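Vaginolysin (Gardnerella vaginalis, PDB 5IMY) probably binds cholesterol in host membranes and acts as a secreted pore-forming toxin of the cholesterol-dependent cytolysin family. Local coordinates at residues T75-V89 / A349-L363. Residues are numbered along the deposited sequence; the frame is centred on the assembly and turned at random.
Sequences TTSNLSVTSANDDRV and AYTTSFVKDNEVATL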
loop_
_atom_site.group_PDB
_atom_site.type_symbol
_atom_site.label_atom_id
_atom_site.label_comp_id
_atom_site.label_asym_id
_atom_site.label_seq_id
_atom_site.Cartn_x
_atom_site.Cartn_y
_atom_site.Cartn_z
ATOM N N THR A 75 -21.211 20.077 2.376
ATOM C CA THR A 75 -21.862 21.375 2.258
ATOM C C THR A 75 -23.022 21.226 1.290
ATOM O O THR A 75 -22.821 20.841 0.133
ATOM C CB THR A 75 -20.883 22.446 1.768
ATOM O OG1 THR A 75 -19.777 22.537 2.675
ATOM C CG2 THR A 75 -21.570 23.803 1.671
ATOM N N THR A 76 -24.232 21.524 1.759
ATOM C CA THR A 76 -25.424 21.385 0.939
ATOM C C THR A 76 -26.408 22.494 1.274
ATOM O O THR A 76 -26.404 23.040 2.381
ATOM C CB THR A 76 -26.090 20.014 1.145
ATOM O OG1 THR A 76 -27.233 19.899 0.288
ATOM C CG2 THR A 76 -26.523 19.832 2.596
ATOM N N SER A 77 -27.247 22.827 0.295
ATOM C CA SER A 77 -28.350 23.762 0.483
ATOM C C SER A 77 -29.699 23.089 0.279
ATOM O O SER A 77 -30.732 23.769 0.308
ATOM C CB SER A 77 -28.214 24.947 -0.477
ATOM O OG SER A 77 -28.534 24.562 -1.802
ATOM N N ASN A 78 -29.714 21.777 0.076
ATOM C CA ASN A 78 -30.920 21.024 -0.255
ATOM C C ASN A 78 -31.275 20.168 0.959
ATOM O O ASN A 78 -30.844 19.020 1.076
ATOM C CB ASN A 78 -30.688 20.180 -1.506
ATOM C CG ASN A 78 -31.965 19.593 -2.064
ATOM O OD1 ASN A 78 -32.276 18.425 -1.835
ATOM N ND2 ASN A 78 -32.715 20.403 -2.802
ATOM N N LEU A 79 -32.065 20.737 1.865
ATOM C CA LEU A 79 -32.396 20.085 3.123
ATOM C C LEU A 79 -33.607 19.177 2.958
ATOM O O LEU A 79 -34.536 19.479 2.207
ATOM C CB LEU A 79 -32.676 21.119 4.215
ATOM C CG LEU A 79 -31.475 21.933 4.698
ATOM C CD1 LEU A 79 -31.169 23.081 3.746
ATOM C CD2 LEU A 79 -31.719 22.452 6.110
ATOM N N SER A 80 -33.589 18.063 3.683
ATOM C CA SER A 80 -34.651 17.074 3.582
ATOM C C SER A 80 -35.887 17.516 4.355
ATOM O O SER A 80 -35.797 18.157 5.404
ATOM C CB SER A 80 -34.179 15.720 4.114
ATOM O OG SER A 80 -33.170 15.167 3.289
ATOM N N VAL A 81 -37.052 17.166 3.815
ATOM C CA VAL A 81 -38.331 17.360 4.488
ATOM C C VAL A 81 -38.704 16.053 5.172
ATOM O O VAL A 81 -38.603 14.977 4.569
ATOM C CB VAL A 81 -39.421 17.802 3.496
ATOM C CG1 VAL A 81 -40.783 17.869 4.179
ATOM C CG2 VAL A 81 -39.066 19.152 2.890
ATOM N N THR A 82 -39.137 16.144 6.426
ATOM C CA THR A 82 -39.466 14.979 7.230
ATOM C C THR A 82 -40.829 15.178 7.877
ATOM O O THR A 82 -41.414 16.263 7.833
ATOM C CB THR A 82 -38.414 14.732 8.320
ATOM O OG1 THR A 82 -38.420 15.824 9.248
ATOM C CG2 THR A 82 -37.029 14.597 7.711
ATOM N N SER A 83 -41.331 14.104 8.488
ATOM C CA SER A 83 -42.559 14.206 9.269
ATOM C C SER A 83 -42.397 15.179 10.429
ATOM O O SER A 83 -43.362 15.846 10.820
ATOM C CB SER A 83 -42.960 12.826 9.790
ATOM O OG SER A 83 -44.113 12.904 10.609
ATOM N N ALA A 84 -41.187 15.282 10.981
ATOM C CA ALA A 84 -40.964 16.097 12.167
ATOM C C ALA A 84 -40.950 17.588 11.857
ATOM O O ALA A 84 -41.379 18.390 12.696
ATOM C CB ALA A 84 -39.647 15.699 12.835
ATOM N N ASN A 85 -40.468 17.985 10.678
ATOM C CA ASN A 85 -40.348 19.395 10.340
ATOM C C ASN A 85 -41.343 19.859 9.284
ATOM O O ASN A 85 -41.388 21.060 8.993
ATOM C CB ASN A 85 -38.918 19.709 9.861
ATOM C CG ASN A 85 -38.564 19.028 8.548
ATOM O OD1 ASN A 85 -39.417 18.809 7.688
ATOM N ND2 ASN A 85 -37.290 18.692 8.389
ATOM N N ASP A 86 -42.141 18.954 8.712
ATOM C CA ASP A 86 -43.112 19.357 7.701
ATOM C C ASP A 86 -44.028 20.461 8.212
ATOM O O ASP A 86 -44.536 21.261 7.420
ATOM C CB ASP A 86 -43.939 18.145 7.259
ATOM C CG ASP A 86 -44.781 18.428 6.031
ATOM O OD1 ASP A 86 -44.322 19.186 5.152
ATOM O OD2 ASP A 86 -45.905 17.888 5.940
ATOM N N ASP A 87 -44.245 20.523 9.529
ATOM C CA ASP A 87 -45.104 21.557 10.100
ATOM C C ASP A 87 -44.580 22.956 9.805
ATOM O O ASP A 87 -45.373 23.886 9.617
ATOM C CB ASP A 87 -45.226 21.362 11.611
ATOM C CG ASP A 87 -46.293 20.355 11.989
ATOM O OD1 ASP A 87 -47.364 20.351 11.347
ATOM O OD2 ASP A 87 -46.060 19.570 12.932
ATOM N N ARG A 88 -43.261 23.129 9.762
ATOM C CA ARG A 88 -42.651 24.449 9.670
ATOM C C ARG A 88 -41.917 24.675 8.356
ATOM O O ARG A 88 -41.189 25.664 8.230
ATOM C CB ARG A 88 -41.685 24.658 10.836
ATOM C CG ARG A 88 -42.310 24.391 12.195
ATOM C CD ARG A 88 -41.614 23.275 12.957
ATOM N NE ARG A 88 -41.232 23.723 14.291
ATOM C CZ ARG A 88 -41.081 22.926 15.344
ATOM N NH1 ARG A 88 -41.293 21.619 15.239
ATOM N NH2 ARG A 88 -40.727 23.444 16.511
ATOM N N VAL A 89 -42.086 23.790 7.381
ATOM C CA VAL A 89 -41.413 23.905 6.094
ATOM C C VAL A 89 -42.477 24.188 5.047
ATOM O O VAL A 89 -43.285 23.314 4.710
ATOM C CB VAL A 89 -40.613 22.642 5.749
ATOM C CG1 VAL A 89 -40.022 22.747 4.346
ATOM C CG2 VAL A 89 -39.512 22.432 6.772
ATOM N N ALA A 349 -37.812 18.077 -0.160
ATOM C CA ALA A 349 -36.649 18.898 0.133
ATOM C C ALA A 349 -37.050 20.366 0.128
ATOM O O ALA A 349 -38.049 20.757 -0.482
ATOM C CB ALA A 349 -35.522 18.655 -0.878
ATOM N N TYR A 350 -36.255 21.178 0.820
ATOM C CA TYR A 350 -36.469 22.616 0.844
ATOM C C TYR A 350 -35.127 23.328 0.874
ATOM O O TYR A 350 -34.128 22.791 1.361
ATOM C CB TYR A 350 -37.328 23.050 2.045
ATOM C CG TYR A 350 -36.676 22.885 3.400
ATOM C CD1 TYR A 350 -36.151 23.979 4.078
ATOM C CD2 TYR A 350 -36.605 21.641 4.015
ATOM C CE1 TYR A 350 -35.564 23.836 5.322
ATOM C CE2 TYR A 350 -36.018 21.489 5.258
ATOM C CZ TYR A 350 -35.500 22.589 5.907
ATOM O OH TYR A 350 -34.918 22.443 7.144
ATOM N N THR A 351 -35.118 24.542 0.334
ATOM C CA THR A 351 -33.938 25.391 0.288
ATOM C C THR A 351 -34.238 26.698 1.007
ATOM O O THR A 351 -35.346 27.235 0.898
ATOM C CB THR A 351 -33.521 25.678 -1.160
ATOM O OG1 THR A 351 -33.300 24.444 -1.852
ATOM C CG2 THR A 351 -32.250 26.519 -1.206
ATOM N N THR A 352 -33.255 27.204 1.745
ATOM C CA THR A 352 -33.374 28.482 2.427
ATOM C C THR A 352 -32.414 29.491 1.810
ATOM O O THR A 352 -31.324 29.140 1.354
ATOM C CB THR A 352 -33.079 28.356 3.928
ATOM O OG1 THR A 352 -31.693 28.045 4.125
ATOM C CG2 THR A 352 -33.941 27.274 4.562
ATOM N N SER A 353 -32.841 30.751 1.801
ATOM C CA SER A 353 -32.027 31.856 1.324
ATOM C C SER A 353 -32.019 32.953 2.379
ATOM O O SER A 353 -32.998 33.140 3.108
ATOM C CB SER A 353 -32.555 32.408 -0.006
ATOM O OG SER A 353 -32.544 31.411 -1.011
ATOM N N PHE A 354 -30.904 33.672 2.460
ATOM C CA PHE A 354 -30.780 34.745 3.438
ATOM C C PHE A 354 -31.659 35.926 3.050
ATOM O O PHE A 354 -31.732 36.313 1.882
ATOM C CB PHE A 354 -29.325 35.199 3.553
ATOM C CG PHE A 354 -28.438 34.225 4.275
ATOM C CD1 PHE A 354 -28.561 34.038 5.642
ATOM C CD2 PHE A 354 -27.470 33.507 3.590
ATOM C CE1 PHE A 354 -27.745 33.147 6.312
ATOM C CE2 PHE A 354 -26.650 32.615 4.254
ATOM C CZ PHE A 354 -26.787 32.434 5.617
ATOM N N VAL A 355 -32.330 36.504 4.048
ATOM C CA VAL A 355 -33.179 37.666 3.801
ATOM C C VAL A 355 -32.336 38.858 3.366
ATOM O O VAL A 355 -32.762 39.665 2.531
ATOM C CB VAL A 355 -34.006 37.992 5.059
ATOM C CG1 VAL A 355 -34.790 39.291 4.878
ATOM C CG2 VAL A 355 -34.947 36.840 5.384
ATOM N N LYS A 356 -31.127 38.985 3.918
ATOM C CA LYS A 356 -30.314 40.173 3.674
ATOM C C LYS A 356 -30.056 40.374 2.185
ATOM O O LYS A 356 -30.238 41.477 1.657
ATOM C CB LYS A 356 -28.992 40.065 4.439
ATOM C CG LYS A 356 -28.101 41.299 4.305
ATOM C CD LYS A 356 -26.636 40.938 4.083
ATOM C CE LYS A 356 -25.875 40.761 5.390
ATOM N NZ LYS A 356 -24.626 41.576 5.390
ATOM N N ASP A 357 -29.622 39.319 1.489
ATOM C CA ASP A 357 -29.207 39.440 0.096
ATOM C C ASP A 357 -29.822 38.377 -0.809
ATOM O O ASP A 357 -29.417 38.265 -1.972
ATOM C CB ASP A 357 -27.678 39.377 -0.006
ATOM C CG ASP A 357 -27.099 38.149 0.667
ATOM O OD1 ASP A 357 -27.867 37.200 0.935
ATOM O OD2 ASP A 357 -25.878 38.133 0.928
ATOM N N ASN A 358 -30.781 37.596 -0.315
ATOM C CA ASN A 358 -31.464 36.581 -1.114
ATOM C C ASN A 358 -30.510 35.508 -1.632
ATOM O O ASN A 358 -30.848 34.774 -2.569
ATOM C CB ASN A 358 -32.218 37.221 -2.285
ATOM C CG ASN A 358 -33.236 38.247 -1.827
ATOM O OD1 ASN A 358 -34.269 37.897 -1.255
ATOM N ND2 ASN A 358 -32.952 39.519 -2.080
ATOM N N GLU A 359 -29.324 35.394 -1.040
ATOM C CA GLU A 359 -28.375 34.365 -1.438
ATOM C C GLU A 359 -28.745 33.030 -0.810
ATOM O O GLU A 359 -29.072 32.954 0.377
ATOM C CB GLU A 359 -26.954 34.754 -1.027
ATOM C CG GLU A 359 -26.156 35.441 -2.125
ATOM C CD GLU A 359 -24.886 36.087 -1.605
ATOM O OE1 GLU A 359 -24.428 35.707 -0.507
ATOM O OE2 GLU A 359 -24.346 36.979 -2.294
ATOM N N VAL A 360 -28.695 31.972 -1.622
ATOM C CA VAL A 360 -28.939 30.632 -1.107
ATOM C C VAL A 360 -27.950 30.337 0.011
ATOM O O VAL A 360 -26.750 30.616 -0.102
ATOM C CB VAL A 360 -28.832 29.597 -2.239
ATOM C CG1 VAL A 360 -29.027 28.184 -1.701
ATOM C CG2 VAL A 360 -29.849 29.899 -3.334
ATOM N N ALA A 361 -28.456 29.770 1.102
ATOM C CA ALA A 361 -27.640 29.445 2.263
ATOM C C ALA A 361 -27.264 27.970 2.238
ATOM O O ALA A 361 -28.075 27.116 1.865
ATOM C CB ALA A 361 -28.384 29.770 3.559
ATOM N N THR A 362 -26.029 27.677 2.636
ATOM C CA THR A 362 -25.514 26.317 2.660
ATOM C C THR A 362 -25.175 25.917 4.089
ATOM O O THR A 362 -24.756 26.748 4.901
ATOM C CB THR A 362 -24.265 26.173 1.779
ATOM O OG1 THR A 362 -23.240 27.057 2.246
ATOM C CG2 THR A 362 -24.590 26.496 0.328
ATOM N N LEU A 363 -25.359 24.634 4.387
ATOM C CA LEU A 363 -25.048 24.070 5.695
ATOM C C LEU A 363 -23.804 23.202 5.574
ATOM O O LEU A 363 -23.775 22.261 4.772
ATOM C CB LEU A 363 -26.219 23.252 6.238
ATOM C CG LEU A 363 -27.321 24.059 6.930
ATOM C CD1 LEU A 363 -28.113 24.879 5.923
ATOM C CD2 LEU A 363 -28.238 23.143 7.726
HETATM O O HOH W 1 -30.716 25.829 2.328
HETATM O O HOH W 2 -31.039 23.457 -3.313
#
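The ring of Tyr350 is sandwiched between Leu79 and Val89. Leu79 CB lies over one face, 3.8 Å from the ring centroid, and Val89 CG2 lies over the opposite face at 4.0 Å. Both are CH-pi contacts. Tyr350 CG sits between its backbone N and carbonyl carbon (chi1 68°), which swings the ring across the neighbouring strand until its edge meets Ser80 O in plane. The phenol OH hydrogen-bonds to Asn104, and Leu101 of helix 99-102 touches both Leu79 and Tyr350. Val81 CG2 adds an edge contact to Tyr350 CD2. Leu79 CD2 also touches Leu363 CD2, the two leucines crossing at about a right angle. Between the two strand pairings Ser77 packs its CB against Ala361 O (3.2 Å) and Val360 CG1. A water accepts a hydrogen bond from Thr352 N and donates to Ser77 O and Ala361 O. A second water joins Ser77 OG to Thr351 OG1. Two antiparallel hydrogen-bonded pairs, Thr76 with Leu363 and Leu79 with Tyr350, flank an ST turn in which Thr76 OG1 accepts from Asn78 N. Through it the chain passes from the mixed sheet of strands 62-76 and 363-389 to the antiparallel sheet of 79-80 and 347-354.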